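Local atomic coordinates of nucleoside hydrolase, putative (Trypanosoma brucei, PDB entry 3FZ0), a protein that belongs to the nucleoside hydrolase family and carries a calcium ion in its alpha/beta fold. Residues L118-V132 with L150-V163. The protein carries 2 engineered substitutions. Numbering follows the deposited sequence.
Sequences LEEAEPSDDVVYQLV and LFSKLGTDTIPGIV
K153 reaches the C-terminal end of helix 110-120, its CB pointing toward residues 118-132 and CG 4.2 Å from L118 O. Beyond the bend at chi2 (-141°), CD and CE each pass 3.3 Å from L118 O, and CD lies 4.2 Å from A121 CB and 4.3 Å from P123 CD. NZ hydrogen-bonds three carbonyl oxygens: L118 O at 2.8 Å and A121 O, both met in the carbonyl plane, and E119 O, approached from above its plane. The ammonium satisfies acceptors at the helix end, where the dipole would probably favour its charge. L118 sends CD1 over the F151 ring, 3.6 Å from its centroid, a CH-pi contact, while CD2 packs on L154 CD2; L131 CD1 meets the F151 edge. Y129 O accepts from G155 N, and a water joins Y129 N to K153 O and G155 O. The extended Q130 side chain brings NE2 to P160 O (2.8 Å), close to the Q130 amide plane; NE2 also bonds A290 O. L131 N to G161 O and V163 N to L131 O start the parallel pairing of strands 127-133 and 162-165, a beta-alpha-beta unit whose helix 138-146 covers L131, F151 and I162, while helix 282-291 packs on V132 and V163.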
ATOM      1  N   LEU B 118      25.114 -15.848  20.664  1.00 64.77           N
ATOM      2  CA  LEU B 118      25.916 -14.681  20.297  1.00 65.21           C
ATOM      3  C   LEU B 118      26.654 -14.135  21.496  1.00 66.01           C
ATOM      4  O   LEU B 118      27.806 -13.716  21.392  1.00 66.24           O
ATOM      5  CB  LEU B 118      25.065 -13.585  19.653  1.00 64.70           C
ATOM      6  CG  LEU B 118      24.452 -13.914  18.295  1.00 63.99           C
ATOM      7  CD1 LEU B 118      23.589 -12.755  17.810  1.00 62.47           C
ATOM      8  CD2 LEU B 118      25.530 -14.286  17.273  1.00 63.94           C
ATOM      9  N   GLU B 119      25.989 -14.170  22.642  1.00 67.07           N
ATOM     10  CA  GLU B 119      26.544 -13.607  23.869  1.00 68.49           C
ATOM     11  C   GLU B 119      27.729 -14.427  24.301  1.00 68.67           C
ATOM     12  O   GLU B 119      28.739 -13.879  24.686  1.00 69.05           O
ATOM     13  CB  GLU B 119      25.469 -13.519  24.965  1.00 68.91           C
ATOM     14  CG  GLU B 119      25.936 -13.026  26.313  1.00 71.48           C
ATOM     15  CD  GLU B 119      26.454 -11.575  26.319  1.00 76.09           C
ATOM     16  OE1 GLU B 119      25.844 -10.677  25.649  1.00 77.51           O
ATOM     17  OE2 GLU B 119      27.468 -11.333  27.029  1.00 78.14           O
ATOM     18  N   GLU B 120      27.606 -15.747  24.205  1.00 69.35           N
ATOM     19  CA  GLU B 120      28.679 -16.677  24.599  1.00 70.07           C
ATOM     20  C   GLU B 120      29.781 -16.904  23.546  1.00 69.67           C
ATOM     21  O   GLU B 120      30.837 -17.418  23.869  1.00 69.30           O
ATOM     22  CB  GLU B 120      28.070 -18.025  24.982  1.00 70.13           C
ATOM     23  CG  GLU B 120      27.207 -17.991  26.246  1.00 71.80           C
ATOM     24  CD  GLU B 120      26.299 -19.215  26.418  1.00 71.93           C
ATOM     25  OE1 GLU B 120      26.210 -20.061  25.511  1.00 74.15           O
ATOM     26  OE2 GLU B 120      25.641 -19.305  27.474  1.00 74.93           O
ATOM     27  N   ALA B 121      29.508 -16.526  22.297  1.00 69.81           N
ATOM     28  CA  ALA B 121      30.419 -16.672  21.165  1.00 69.74           C
ATOM     29  C   ALA B 121      31.771 -16.067  21.421  1.00 70.09           C
ATOM     30  O   ALA B 121      31.880 -14.952  21.944  1.00 70.22           O
ATOM     31  CB  ALA B 121      29.818 -16.049  19.917  1.00 69.27           C
ATOM     32  N   GLU B 122      32.791 -16.808  21.008  1.00 70.79           N
ATOM     33  CA  GLU B 122      34.180 -16.383  21.160  1.00 72.07           C
ATOM     34  C   GLU B 122      34.904 -16.376  19.801  1.00 72.03           C
ATOM     35  O   GLU B 122      35.754 -17.234  19.554  1.00 72.40           O
ATOM     36  CB  GLU B 122      34.896 -17.267  22.198  1.00 71.36           C
ATOM     37  CG  GLU B 122      34.384 -17.064  23.649  1.00 72.81           C
ATOM     38  CD  GLU B 122      34.771 -18.216  24.592  1.00 73.40           C
ATOM     39  OE1 GLU B 122      34.591 -19.394  24.190  1.00 77.87           O
ATOM     40  OE2 GLU B 122      35.260 -17.954  25.722  1.00 71.41           O
ATOM     41  N   PRO B 123      34.567 -15.402  18.918  1.00 72.03           N
ATOM     42  CA  PRO B 123      35.191 -15.398  17.598  1.00 72.02           C
ATOM     43  C   PRO B 123      36.679 -15.095  17.682  1.00 71.93           C
ATOM     44  O   PRO B 123      37.118 -14.379  18.575  1.00 72.77           O
ATOM     45  CB  PRO B 123      34.447 -14.285  16.841  1.00 71.69           C
ATOM     46  CG  PRO B 123      33.891 -13.416  17.875  1.00 71.87           C
ATOM     47  CD  PRO B 123      33.639 -14.266  19.089  1.00 72.10           C
ATOM     48  N   SER B 124      37.442 -15.674  16.770  1.00 71.98           N
ATOM     49  CA  SER B 124      38.876 -15.437  16.671  1.00 71.97           C
ATOM     50  C   SER B 124      39.278 -15.520  15.193  1.00 72.04           C
ATOM     51  O   SER B 124      38.413 -15.649  14.310  1.00 72.77           O
ATOM     52  CB  SER B 124      39.666 -16.452  17.537  1.00 71.97           C
ATOM     53  OG  SER B 124      39.359 -17.823  17.242  1.00 70.73           O
ATOM     54  N   ASP B 125      40.578 -15.444  14.921  1.00 71.59           N
ATOM     55  CA  ASP B 125      41.115 -15.746  13.592  1.00 70.75           C
ATOM     56  C   ASP B 125      40.683 -17.140  13.140  1.00 69.72           C
ATOM     57  O   ASP B 125      40.349 -17.326  11.964  1.00 69.78           O
ATOM     58  CB  ASP B 125      42.642 -15.665  13.612  1.00 71.21           C
ATOM     59  CG  ASP B 125      43.144 -14.318  14.078  1.00 72.01           C
ATOM     60  OD1 ASP B 125      42.506 -13.294  13.744  1.00 72.33           O
ATOM     61  OD2 ASP B 125      44.168 -14.284  14.786  1.00 73.27           O
ATOM     62  N   ASP B 126      40.668 -18.085  14.094  1.00 68.11           N
ATOM     63  CA  ASP B 126      40.368 -19.514  13.864  1.00 66.81           C
ATOM     64  C   ASP B 126      38.904 -19.959  13.992  1.00 64.90           C
ATOM     65  O   ASP B 126      38.592 -21.090  13.654  1.00 64.58           O
ATOM     66  CB  ASP B 126      41.224 -20.402  14.790  1.00 67.28           C
ATOM     67  CG  ASP B 126      42.703 -20.373  14.432  1.00 69.57           C
ATOM     68  OD1 ASP B 126      43.029 -20.076  13.255  1.00 72.74           O
ATOM     69  OD2 ASP B 126      43.542 -20.642  15.321  1.00 70.48           O
ATOM     70  N   VAL B 127      38.022 -19.098  14.492  1.00 62.94           N
ATOM     71  CA  VAL B 127      36.625 -19.483  14.721  1.00 61.22           C
ATOM     72  C   VAL B 127      35.703 -18.370  14.258  1.00 61.33           C
ATOM     73  O   VAL B 127      35.822 -17.202  14.684  1.00 61.89           O
ATOM     74  CB  VAL B 127      36.300 -19.779  16.225  1.00 61.17           C
ATOM     75  CG1 VAL B 127      34.797 -20.006  16.414  1.00 58.84           C
ATOM     76  CG2 VAL B 127      37.093 -20.972  16.759  1.00 58.98           C
ATOM     77  N   VAL B 128      34.769 -18.723  13.399  1.00 59.89           N
ATOM     78  CA  VAL B 128      33.848 -17.745  12.875  1.00 58.96           C
ATOM     79  C   VAL B 128      32.430 -18.304  13.010  1.00 59.58           C
ATOM     80  O   VAL B 128      32.163 -19.495  12.729  1.00 59.07           O
ATOM     81  CB  VAL B 128      34.220 -17.323  11.421  1.00 58.38           C
ATOM     82  CG1 VAL B 128      33.830 -18.401  10.398  1.00 58.61           C
ATOM     83  CG2 VAL B 128      33.558 -16.032  11.066  1.00 57.28           C
ATOM     84  N   TYR B 129      31.530 -17.450  13.478  1.00 60.04           N
ATOM     85  CA  TYR B 129      30.143 -17.836  13.652  1.00 60.04           C
ATOM     86  C   TYR B 129      29.330 -17.308  12.489  1.00 60.46           C
ATOM     87  O   TYR B 129      29.541 -16.171  12.055  1.00 60.36           O
ATOM     88  CB  TYR B 129      29.595 -17.268  14.952  1.00 59.42           C
ATOM     89  CG  TYR B 129      30.229 -17.860  16.182  1.00 58.58           C
ATOM     90  CD1 TYR B 129      31.520 -17.504  16.580  1.00 56.62           C
ATOM     91  CD2 TYR B 129      29.531 -18.763  16.979  1.00 59.20           C
ATOM     92  CE1 TYR B 129      32.103 -18.053  17.746  1.00 57.23           C
ATOM     93  CE2 TYR B 129      30.108 -19.312  18.150  1.00 57.07           C
ATOM     94  CZ  TYR B 129      31.387 -18.971  18.516  1.00 58.06           C
ATOM     95  OH  TYR B 129      31.955 -19.521  19.672  1.00 58.36           O
ATOM     96  N   GLN B 130      28.409 -18.134  11.984  1.00 60.54           N
ATOM     97  CA  GLN B 130      27.537 -17.753  10.869  1.00 60.57           C
ATOM     98  C   GLN B 130      26.098 -18.169  11.162  1.00 60.55           C
ATOM     99  O   GLN B 130      25.853 -19.202  11.821  1.00 60.33           O
ATOM    100  CB  GLN B 130      28.004 -18.424   9.572  1.00 60.33           C
ATOM    101  CG  GLN B 130      29.347 -17.971   9.095  1.00 60.91           C
ATOM    102  CD  GLN B 130      29.769 -18.630   7.803  1.00 62.89           C
ATOM    103  OE1 GLN B 130      30.204 -19.781   7.791  1.00 64.45           O
ATOM    104  NE2 GLN B 130      29.666 -17.897   6.702  1.00 62.75           N
ATOM    105  N   LEU B 131      25.157 -17.353  10.696  1.00 60.49           N
ATOM    106  CA  LEU B 131      23.755 -17.660  10.841  1.00 60.75           C
ATOM    107  C   LEU B 131      23.289 -17.906   9.440  1.00 60.97           C
ATOM    108  O   LEU B 131      23.501 -17.067   8.572  1.00 61.34           O
ATOM    109  CB  LEU B 131      23.001 -16.479  11.447  1.00 61.04           C
ATOM    110  CG  LEU B 131      21.572 -16.640  12.012  1.00 62.50           C
ATOM    111  CD1 LEU B 131      21.122 -15.327  12.578  1.00 64.24           C
ATOM    112  CD2 LEU B 131      20.570 -17.077  10.990  1.00 63.23           C
ATOM    113  N   VAL B 132      22.705 -19.076   9.198  1.00 60.69           N
ATOM    114  CA  VAL B 132      22.092 -19.367   7.920  1.00 60.24           C
ATOM    115  C   VAL B 132      20.601 -19.541   8.146  1.00 60.62           C
ATOM    116  O   VAL B 132      20.209 -20.361   8.959  1.00 61.69           O
ATOM    117  CB  VAL B 132      22.663 -20.651   7.348  1.00 60.50           C
ATOM    118  CG1 VAL B 132      22.105 -20.895   5.903  1.00 58.68           C
ATOM    119  CG2 VAL B 132      24.183 -20.569   7.384  1.00 59.87           C
ATOM    120  N   LEU B 150      24.766  -7.483  19.393  1.00 62.47           N
ATOM    121  CA  LEU B 150      25.380  -8.796  19.433  1.00 61.81           C
ATOM    122  C   LEU B 150      25.608  -9.391  18.052  1.00 61.56           C
ATOM    123  O   LEU B 150      26.450 -10.269  17.892  1.00 61.54           O
ATOM    124  CB  LEU B 150      24.560  -9.761  20.299  1.00 61.35           C
ATOM    125  CG  LEU B 150      24.656  -9.525  21.800  1.00 61.20           C
ATOM    126  CD1 LEU B 150      23.550 -10.278  22.509  1.00 59.12           C
ATOM    127  CD2 LEU B 150      26.061  -9.890  22.342  1.00 60.26           C
ATOM    128  N   PHE B 151      24.868  -8.916  17.060  1.00 61.46           N
ATOM    129  CA  PHE B 151      24.942  -9.487  15.709  1.00 61.69           C
ATOM    130  C   PHE B 151      26.224  -9.174  14.957  1.00 62.26           C
ATOM    131  O   PHE B 151      26.517  -9.793  13.940  1.00 62.77           O
ATOM    132  CB  PHE B 151      23.703  -9.149  14.907  1.00 60.96           C
ATOM    133  CG  PHE B 151      22.527  -9.987  15.286  1.00 61.60           C
ATOM    134  CD1 PHE B 151      21.760  -9.682  16.426  1.00 60.87           C
ATOM    135  CD2 PHE B 151      22.202 -11.126  14.545  1.00 59.73           C
ATOM    136  CE1 PHE B 151      20.675 -10.503  16.788  1.00 59.81           C
ATOM    137  CE2 PHE B 151      21.141 -11.922  14.911  1.00 58.76           C
ATOM    138  CZ  PHE B 151      20.374 -11.612  16.015  1.00 59.94           C
ATOM    139  N   SER B 152      27.011  -8.252  15.496  1.00 62.51           N
ATOM    140  CA  SER B 152      28.298  -7.930  14.910  1.00 62.94           C
ATOM    141  C   SER B 152      29.309  -9.043  15.225  1.00 63.28           C
ATOM    142  O   SER B 152      30.392  -9.064  14.652  1.00 63.47           O
ATOM    143  CB  SER B 152      28.794  -6.580  15.439  1.00 62.26           C
ATOM    144  OG  SER B 152      29.222  -6.744  16.768  1.00 62.68           O
ATOM    145  N   LYS B 153      28.958  -9.945  16.145  1.00 63.22           N
ATOM    146  CA  LYS B 153      29.824 -11.077  16.471  1.00 63.68           C
ATOM    147  C   LYS B 153      29.853 -12.128  15.362  1.00 63.43           C
ATOM    148  O   LYS B 153      30.707 -13.004  15.367  1.00 64.15           O
ATOM    149  CB  LYS B 153      29.442 -11.725  17.810  1.00 63.59           C
ATOM    150  CG  LYS B 153      29.730 -10.872  19.060  1.00 64.31           C
ATOM    151  CD  LYS B 153      30.232 -11.826  20.088  1.00 67.45           C
ATOM    152  CE  LYS B 153      30.078 -11.352  21.495  1.00 69.42           C
ATOM    153  NZ  LYS B 153      30.185 -12.574  22.388  1.00 68.62           N
ATOM    154  N   LEU B 154      28.910 -12.047  14.433  1.00 63.35           N
ATOM    155  CA  LEU B 154      28.830 -12.972  13.282  1.00 62.81           C
ATOM    156  C   LEU B 154      29.721 -12.499  12.140  1.00 63.35           C
ATOM    157  O   LEU B 154      29.777 -11.294  11.828  1.00 63.87           O
ATOM    158  CB  LEU B 154      27.399 -13.091  12.776  1.00 62.08           C
ATOM    159  CG  LEU B 154      26.367 -13.700  13.722  1.00 60.77           C
ATOM    160  CD1 LEU B 154      24.985 -13.466  13.223  1.00 58.99           C
ATOM    161  CD2 LEU B 154      26.567 -15.180  13.922  1.00 59.83           C
ATOM    162  N   GLY B 155      30.437 -13.440  11.550  1.00 63.45           N
ATOM    163  CA  GLY B 155      31.214 -13.216  10.360  1.00 63.88           C
ATOM    164  C   GLY B 155      32.559 -12.622  10.630  1.00 64.78           C
ATOM    165  O   GLY B 155      33.005 -12.547  11.769  1.00 64.64           O
ATOM    166  N   THR B 156      33.193 -12.181   9.551  1.00 66.01           N
ATOM    167  CA  THR B 156      34.501 -11.548   9.580  1.00 67.40           C
ATOM    168  C   THR B 156      34.349 -10.337   8.667  1.00 68.35           C
ATOM    169  O   THR B 156      33.238 -10.089   8.165  1.00 68.88           O
ATOM    170  CB  THR B 156      35.557 -12.566   9.089  1.00 67.40           C
ATOM    171  OG1 THR B 156      35.792 -13.525  10.135  1.00 68.05           O
ATOM    172  CG2 THR B 156      36.870 -11.922   8.747  1.00 68.60           C
ATOM    173  N   ASP B 157      35.410  -9.549   8.465  1.00 69.67           N
ATOM    174  CA  ASP B 157      35.369  -8.495   7.435  1.00 70.49           C
ATOM    175  C   ASP B 157      35.260  -9.143   6.048  1.00 70.67           C
ATOM    176  O   ASP B 157      34.835  -8.515   5.098  1.00 71.25           O
ATOM    177  CB  ASP B 157      36.587  -7.566   7.524  1.00 70.76           C
ATOM    178  CG  ASP B 157      37.928  -8.329   7.538  1.00 73.35           C
ATOM    179  OD1 ASP B 157      37.936  -9.588   7.586  1.00 75.62           O
ATOM    180  OD2 ASP B 157      38.993  -7.662   7.505  1.00 74.58           O
ATOM    181  N   THR B 158      35.582 -10.433   5.973  1.00 70.62           N
ATOM    182  CA  THR B 158      35.699 -11.187   4.734  1.00 70.32           C
ATOM    183  C   THR B 158      34.591 -12.253   4.623  1.00 69.92           C
ATOM    184  O   THR B 158      34.046 -12.505   3.539  1.00 69.94           O
ATOM    185  CB  THR B 158      37.093 -11.862   4.728  1.00 70.42           C
ATOM    186  OG1 THR B 158      38.099 -10.856   4.586  1.00 71.26           O
ATOM    187  CG2 THR B 158      37.243 -12.887   3.607  1.00 71.98           C
ATOM    188  N   ILE B 159      34.277 -12.904   5.744  1.00 69.32           N
ATOM    189  CA  ILE B 159      33.340 -14.020   5.751  1.00 68.61           C
ATOM    190  C   ILE B 159      31.998 -13.509   6.221  1.00 68.14           C
ATOM    191  O   ILE B 159      31.945 -12.865   7.266  1.00 68.19           O
ATOM    192  CB  ILE B 159      33.817 -15.178   6.683  1.00 68.63           C
ATOM    193  CG1 ILE B 159      35.178 -15.727   6.219  1.00 69.12           C
ATOM    194  CG2 ILE B 159      32.759 -16.298   6.776  1.00 66.88           C
ATOM    195  CD1 ILE B 159      35.830 -16.710   7.220  1.00 68.96           C
ATOM    196  N   PRO B 160      30.929 -13.768   5.442  1.00 67.70           N
ATOM    197  CA  PRO B 160      29.562 -13.362   5.736  1.00 67.31           C
ATOM    198  C   PRO B 160      29.048 -13.948   7.026  1.00 66.87           C
ATOM    199  O   PRO B 160      29.149 -15.151   7.237  1.00 67.31           O
ATOM    200  CB  PRO B 160      28.766 -13.970   4.573  1.00 67.43           C
ATOM    201  CG  PRO B 160      29.739 -14.035   3.456  1.00 67.60           C
ATOM    202  CD  PRO B 160      31.005 -14.458   4.141  1.00 67.74           C
ATOM    203  N   GLY B 161      28.496 -13.087   7.873  1.00 66.35           N
ATOM    204  CA  GLY B 161      27.828 -13.489   9.106  1.00 65.47           C
ATOM    205  C   GLY B 161      26.420 -14.032   8.921  1.00 64.93           C
ATOM    206  O   GLY B 161      25.921 -14.808   9.749  1.00 64.95           O
ATOM    207  N   ILE B 162      25.755 -13.612   7.859  1.00 64.38           N
ATOM    208  CA  ILE B 162      24.399 -14.102   7.620  1.00 63.75           C
ATOM    209  C   ILE B 162      24.170 -14.456   6.155  1.00 63.52           C
ATOM    210  O   ILE B 162      24.480 -13.708   5.234  1.00 63.78           O
ATOM    211  CB  ILE B 162      23.286 -13.149   8.240  1.00 63.99           C
ATOM    212  CG1 ILE B 162      21.872 -13.730   8.056  1.00 63.67           C
ATOM    213  CG2 ILE B 162      23.413 -11.712   7.715  1.00 63.05           C
ATOM    214  CD1 ILE B 162      20.779 -13.023   8.883  1.00 63.27           C
ATOM    215  N   VAL B 163      23.679 -15.656   5.951  1.00 63.49           N
ATOM    216  CA  VAL B 163      23.272 -16.105   4.620  1.00 63.10           C
ATOM    217  C   VAL B 163      21.825 -16.539   4.713  1.00 62.84           C
ATOM    218  O   VAL B 163      21.459 -17.274   5.609  1.00 62.73           O
ATOM    219  CB  VAL B 163      24.155 -17.238   4.133  1.00 62.59           C
ATOM    220  CG1 VAL B 163      23.835 -17.556   2.722  1.00 62.12           C
ATOM    221  CG2 VAL B 163      25.612 -16.852   4.266  1.00 62.26           C
TER
HETATM  222  O   HOH W   1      32.622 -14.840  13.967  1.00 49.92           O